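Local coordinates for protein SOSEKI 4 (Arabidopsis thaliana, PDB 6RSN) that polymerises through its DIX-like domain and reads polarity cues to help orient plant cell division, while promoting auxin biosynthesis and signalling, at residues V6-Y11 with I24-S29; W57-T62 with D76-V81. The protein carries 1 engineered substitution. All blocks are in the same frame, centred on the assembly; numbering follows the deposited sequence. Where two conformers were deposited one is given.

In the fold
From the N terminus, strand 5-13 runs out and the chain turns back through strand 22-27, so contact 1 closes a twelve-residue loop. Helix 36-47 then packs across one face of the sheet before strand 55-63 begins. After the hairpin with strand 66-71 the chain returns to residues 76-81, where contact 2 closes a second loop of thirteen residues. The two contacts follow in series, neither nested nor crossed. Contact 1 ties an outermost strand to the sheet, and contact 2 joins the loop before strand 86-92 to strand 55-63. Strand 86-92 lies between strands 5-13 and 55-63, yet Tyr10 CB and Trp57 CZ3 still meet, 4.0 Å apart.

Contact 1: residues V6-Y11 with I24-S29; sequences VPVVYY and IEVPLS
Val6 and Val26 exchange both of their backbone N-H···O bonds, and two residues further on Val8 and Ile24 do the same, so four bonds stitch segments 6-11 and 24-29 together as antiparallel strands. In the first pair Val26 N reaches Val6 O at 2.7 Å, and in the second Val8 N points almost straight down the carbonyl of Ile24 at 2.8 Å from its O. The side chains of these four residues all lie on one face, and that is where the packing is tight. Methyl meets methyl between Val8 CG2 and Val26 CG2, 3.6 Å apart, each methyl lying beside its own backbone N. Ile24 comes in alongside: a chi1 of 55° sets CG1 between its backbone N and carbonyl carbon, which brings CG1 to 4.1 Å from Val8 CB. The other branch of Ile24, CG2, comes to the edge of the Tyr10 ring, near its plane and 4.1 Å from CE1, the two side chains crossing at about a right angle. At the end of the ring Tyr10 OH is hydrogen-bonded to Arg47, and Leu43 of helix 36-47 touches both Tyr10 and Ile24. At the far end Val6 CG1 rests on Leu28 CG at 4.0 Å. The opposite face is loose by comparison. Pro7 and Glu25, a non-hydrogen-bonded pair, sit exposed there, with little of either residue buried by the opposite strand. One face greasy under a helix, the other facing solvent: this is the opening beta hairpin of a ubiquitin-like fold. Its second strand is outermost within the chain, consistent with the edge that DIX domains use to polymerise head to tail.

Contact 2: residues W57-T62 with D76-V81; sequences WSSKRT and DFIFPV
Segment 76-81 runs beside strand 55-63 at a slant, the touching parts 44° apart, and the closest CA atoms, Arg61 CA and Val81 CA, are 6.0 Å apart. In this ubiquitin-like, DIX-type domain the contact lays the loop leading to strand 86-92 against the sheet, through apolar patches and water instead of direct backbone pairing. On the buried side Ser59 CB meets Ile78 CG2 at 3.9 Å, while Ile78 also touches Val39 of helix 36-47. At the other end Val81, poorly ordered but buried, sets its CB 3.7 Å from Lys60 O. The extended Lys60 chain crosses it, CD grazing Val81 CG1, and Phe67 of strand 66-71 takes part in a cation-pi contact with Lys60. Between these ends Arg61 meets Phe79. Its chain leaves the backbone extended, CG anti to N at a chi1 of 166°, then bends at the next two bonds and so brings the guanidinium back to the Phe79 side chain, which it approaches obliquely. One guanidinium face receives Phe79 CD2, which lies 3.3 Å from NH2 and toward the rim of the group. The two planes stand 71° apart, so the groups are far from stacked; the cation-pi partner of Arg61 is Tyr70. With a leucine here, both N-H donors to the bridging waters would be gone, which would probably leave those waters less firmly held and the Phe79 ring freer to turn. One of these waters lies in the guanidinium plane, accepts from Arg61 NE and donates to the carbonyls of Lys60 and Phe79. The other accepts from Arg61 NH2 and from Phe79 N, and is hydrogen-bonded to Ser59 OG at 2.7 Å.

Contact 1: residues V6-Y11 with I24-S29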
# COMPACT_ATOMS: atom_id res chain seq x y z
N VAL A 6 6.06 -5.77 9.17
CA VAL A 6 6.62 -4.53 8.70
C VAL A 6 5.59 -3.42 8.82
O VAL A 6 4.37 -3.64 8.66
CB VAL A 6 7.22 -4.60 7.29
CG1 VAL A 6 8.34 -5.64 7.19
CG2 VAL A 6 6.20 -4.82 6.21
N PRO A 7 6.08 -2.19 9.08
CA PRO A 7 5.22 -1.02 9.15
C PRO A 7 4.81 -0.54 7.76
O PRO A 7 5.64 -0.42 6.88
CB PRO A 7 6.14 0.01 9.83
CG PRO A 7 7.60 -0.41 9.46
CD PRO A 7 7.53 -1.92 9.33
N VAL A 8 3.51 -0.27 7.55
CA VAL A 8 3.05 0.26 6.27
C VAL A 8 2.22 1.50 6.51
O VAL A 8 1.29 1.46 7.33
CB VAL A 8 2.27 -0.81 5.48
CG1 VAL A 8 1.73 -0.25 4.17
CG2 VAL A 8 3.13 -2.05 5.22
N VAL A 9 2.50 2.59 5.79
CA VAL A 9 1.64 3.78 5.82
C VAL A 9 0.88 3.80 4.50
O VAL A 9 1.49 3.57 3.46
CB VAL A 9 2.43 5.09 6.03
CG1 VAL A 9 1.60 6.35 5.76
CG2 VAL A 9 3.01 5.19 7.45
N TYR A 10 -0.44 4.06 4.55
CA TYR A 10 -1.16 4.20 3.27
C TYR A 10 -2.06 5.43 3.29
O TYR A 10 -2.68 5.80 4.31
CB TYR A 10 -1.93 2.92 2.88
CG TYR A 10 -3.09 2.53 3.77
CD1 TYR A 10 -2.90 1.72 4.87
CD2 TYR A 10 -4.37 3.01 3.53
CE1 TYR A 10 -3.97 1.35 5.70
CE2 TYR A 10 -5.45 2.65 4.33
CZ TYR A 10 -5.24 1.86 5.45
OH TYR A 10 -6.31 1.52 6.24
N TYR A 11 -2.20 6.07 2.11
CA TYR A 11 -3.07 7.21 1.89
C TYR A 11 -4.24 6.76 1.02
O TYR A 11 -4.04 5.98 0.08
CB TYR A 11 -2.34 8.27 1.05
CG TYR A 11 -1.24 8.96 1.81
CD1 TYR A 11 0.01 8.37 1.89
CD2 TYR A 11 -1.47 10.18 2.43
CE1 TYR A 11 1.03 9.04 2.56
CE2 TYR A 11 -0.46 10.84 3.13
CZ TYR A 11 0.79 10.25 3.19
OH TYR A 11 1.85 10.81 3.86
N ILE A 24 -0.45 0.80 9.56
CA ILE A 24 -0.75 -0.56 10.00
C ILE A 24 0.55 -1.35 10.08
O ILE A 24 1.51 -1.00 9.41
CB ILE A 24 -1.74 -1.25 9.05
CG1 ILE A 24 -1.27 -1.25 7.59
CG2 ILE A 24 -3.13 -0.60 9.15
CD1 ILE A 24 -2.11 -2.14 6.62
N GLU A 25 0.51 -2.47 10.82
CA GLU A 25 1.61 -3.42 10.78
C GLU A 25 1.20 -4.63 9.95
O GLU A 25 0.08 -5.11 10.10
CB GLU A 25 1.95 -3.79 12.23
CG GLU A 25 2.55 -2.60 12.95
CD GLU A 25 3.09 -2.96 14.29
OE1 GLU A 25 2.46 -3.81 14.95
OE2 GLU A 25 4.16 -2.42 14.65
N VAL A 26 2.06 -5.03 9.00
CA VAL A 26 1.72 -6.10 8.08
C VAL A 26 2.58 -7.35 8.31
O VAL A 26 3.79 -7.28 8.15
CB VAL A 26 1.81 -5.62 6.63
CG1 VAL A 26 1.57 -6.77 5.66
CG2 VAL A 26 0.77 -4.50 6.42
N PRO A 27 1.98 -8.52 8.62
CA PRO A 27 2.75 -9.77 8.66
C PRO A 27 3.28 -10.16 7.27
O PRO A 27 2.53 -10.16 6.29
CB PRO A 27 1.78 -10.82 9.25
CG PRO A 27 0.69 -9.98 9.91
CD PRO A 27 0.58 -8.71 9.08
N LEU A 28 4.58 -10.46 7.22
CA LEU A 28 5.31 -10.90 6.04
C LEU A 28 5.11 -12.40 5.79
O LEU A 28 5.07 -13.21 6.71
CB LEU A 28 6.81 -10.65 6.26
CG LEU A 28 7.30 -9.27 5.83
CD1 LEU A 28 8.79 -9.29 5.55
CD2 LEU A 28 6.52 -8.79 4.63
N SER A 29 4.99 -12.75 4.50
CA SER A 29 4.90 -14.12 4.06
C SER A 29 6.30 -14.64 3.73
O SER A 29 6.62 -15.79 4.05
CB SER A 29 3.93 -14.25 2.89
OG SER A 29 4.20 -13.27 1.88

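Contact 2: residues W57-T62 with D76-V81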
# COMPACT_ATOMS: atom_id res chain seq x y z
N TRP A 57 -4.03 0.10 -6.10
CA TRP A 57 -2.93 0.37 -5.15
C TRP A 57 -1.61 0.69 -5.86
O TRP A 57 -1.33 0.15 -6.92
CB TRP A 57 -2.71 -0.82 -4.17
CG TRP A 57 -3.94 -0.99 -3.31
CD1 TRP A 57 -5.06 -1.73 -3.56
CD2 TRP A 57 -4.17 -0.33 -2.05
NE1 TRP A 57 -5.95 -1.59 -2.51
CE2 TRP A 57 -5.44 -0.74 -1.59
CE3 TRP A 57 -3.40 0.56 -1.28
CZ2 TRP A 57 -5.99 -0.26 -0.39
CZ3 TRP A 57 -3.91 0.99 -0.07
CH2 TRP A 57 -5.19 0.58 0.38
N SER A 58 -0.87 1.62 -5.25
CA SER A 58 0.41 2.05 -5.80
C SER A 58 1.39 2.10 -4.62
O SER A 58 0.99 2.11 -3.44
CB SER A 58 0.29 3.41 -6.46
OG SER A 58 -0.55 3.38 -7.64
N SER A 59 2.69 2.07 -4.92
CA SER A 59 3.66 2.32 -3.87
C SER A 59 4.53 3.50 -4.29
O SER A 59 4.79 3.73 -5.48
CB SER A 59 4.49 1.08 -3.56
OG SER A 59 5.28 0.75 -4.71
N LYS A 60 4.93 4.29 -3.29
CA LYS A 60 5.79 5.43 -3.59
C LYS A 60 7.20 4.93 -3.94
O LYS A 60 7.83 4.10 -3.28
CB LYS A 60 5.80 6.29 -2.33
CG LYS A 60 6.39 7.68 -2.49
CD LYS A 60 6.46 8.34 -1.11
CE LYS A 60 6.83 9.79 -1.23
NZ LYS A 60 7.22 10.37 0.09
N ARG A 61 7.76 5.52 -5.01
CA ARG A 61 9.07 5.08 -5.48
C ARG A 61 9.86 6.29 -5.99
O ARG A 61 9.29 7.20 -6.54
CB ARG A 61 8.77 4.09 -6.62
CG ARG A 61 9.97 3.76 -7.48
CD ARG A 61 10.54 2.49 -6.85
NE ARG A 61 9.54 1.42 -7.00
CZ ARG A 61 9.53 0.56 -8.03
NH1 ARG A 61 10.47 0.64 -8.96
NH2 ARG A 61 8.63 -0.40 -8.09
N THR A 62 11.20 6.32 -5.86
CA THR A 62 11.97 7.47 -6.36
C THR A 62 11.85 7.60 -7.89
O THR A 62 11.79 6.59 -8.60
CB THR A 62 13.43 7.48 -5.88
OG1 THR A 62 14.08 6.46 -6.63
CG2 THR A 62 13.58 7.20 -4.41
N ASP A 76 2.43 -8.48 -7.09
CA ASP A 76 3.64 -7.70 -7.19
C ASP A 76 4.37 -7.52 -5.86
O ASP A 76 3.77 -7.38 -4.78
CB ASP A 76 3.43 -6.31 -7.81
CG ASP A 76 3.06 -6.32 -9.28
OD1 ASP A 76 3.24 -7.39 -9.94
OD2 ASP A 76 2.66 -5.24 -9.79
N PHE A 77 5.70 -7.47 -5.96
CA PHE A 77 6.60 -7.17 -4.86
C PHE A 77 6.60 -5.66 -4.68
O PHE A 77 6.48 -4.89 -5.65
CB PHE A 77 8.02 -7.60 -5.31
CG PHE A 77 9.15 -7.47 -4.32
CD1 PHE A 77 9.46 -8.52 -3.46
CD2 PHE A 77 9.90 -6.31 -4.22
CE1 PHE A 77 10.52 -8.45 -2.56
CE2 PHE A 77 10.97 -6.25 -3.33
CZ PHE A 77 11.27 -7.30 -2.49
N ILE A 78 6.69 -5.25 -3.41
CA ILE A 78 6.68 -3.84 -3.10
C ILE A 78 8.06 -3.41 -2.64
O ILE A 78 8.60 -3.97 -1.70
CB ILE A 78 5.65 -3.52 -2.00
CG1 ILE A 78 4.22 -3.88 -2.45
CG2 ILE A 78 5.74 -2.04 -1.68
CD1 ILE A 78 3.14 -3.65 -1.37
N PHE A 79 8.65 -2.41 -3.32
CA PHE A 79 9.91 -1.87 -2.86
C PHE A 79 9.70 -0.75 -1.83
O PHE A 79 8.82 0.10 -1.99
CB PHE A 79 10.68 -1.36 -4.07
CG PHE A 79 11.00 -2.43 -5.08
CD1 PHE A 79 12.07 -3.29 -4.88
CD2 PHE A 79 10.20 -2.63 -6.17
CE1 PHE A 79 12.35 -4.25 -5.83
CE2 PHE A 79 10.47 -3.59 -7.13
CZ PHE A 79 11.59 -4.40 -6.97
N PRO A 80 10.57 -0.66 -0.80
CA PRO A 80 10.50 0.43 0.19
C PRO A 80 11.04 1.75 -0.35
O PRO A 80 11.78 1.78 -1.34
CB PRO A 80 11.47 -0.06 1.28
CG PRO A 80 12.51 -0.82 0.50
CD PRO A 80 11.69 -1.57 -0.54
N VAL A 81 10.67 2.84 0.34
CA VAL A 81 11.19 4.17 0.06
C VAL A 81 11.87 4.69 1.33
O VAL A 81 11.32 4.57 2.43
CB VAL A 81 10.07 5.11 -0.45
CG1 VAL A 81 9.22 5.72 0.66
CG2 VAL A 81 10.59 6.18 -1.40
O HOH W 1 6.99 -1.08 -5.70
O HOH W 2 6.99 2.44 -0.72
O HOH W 3 7.90 1.46 -4.17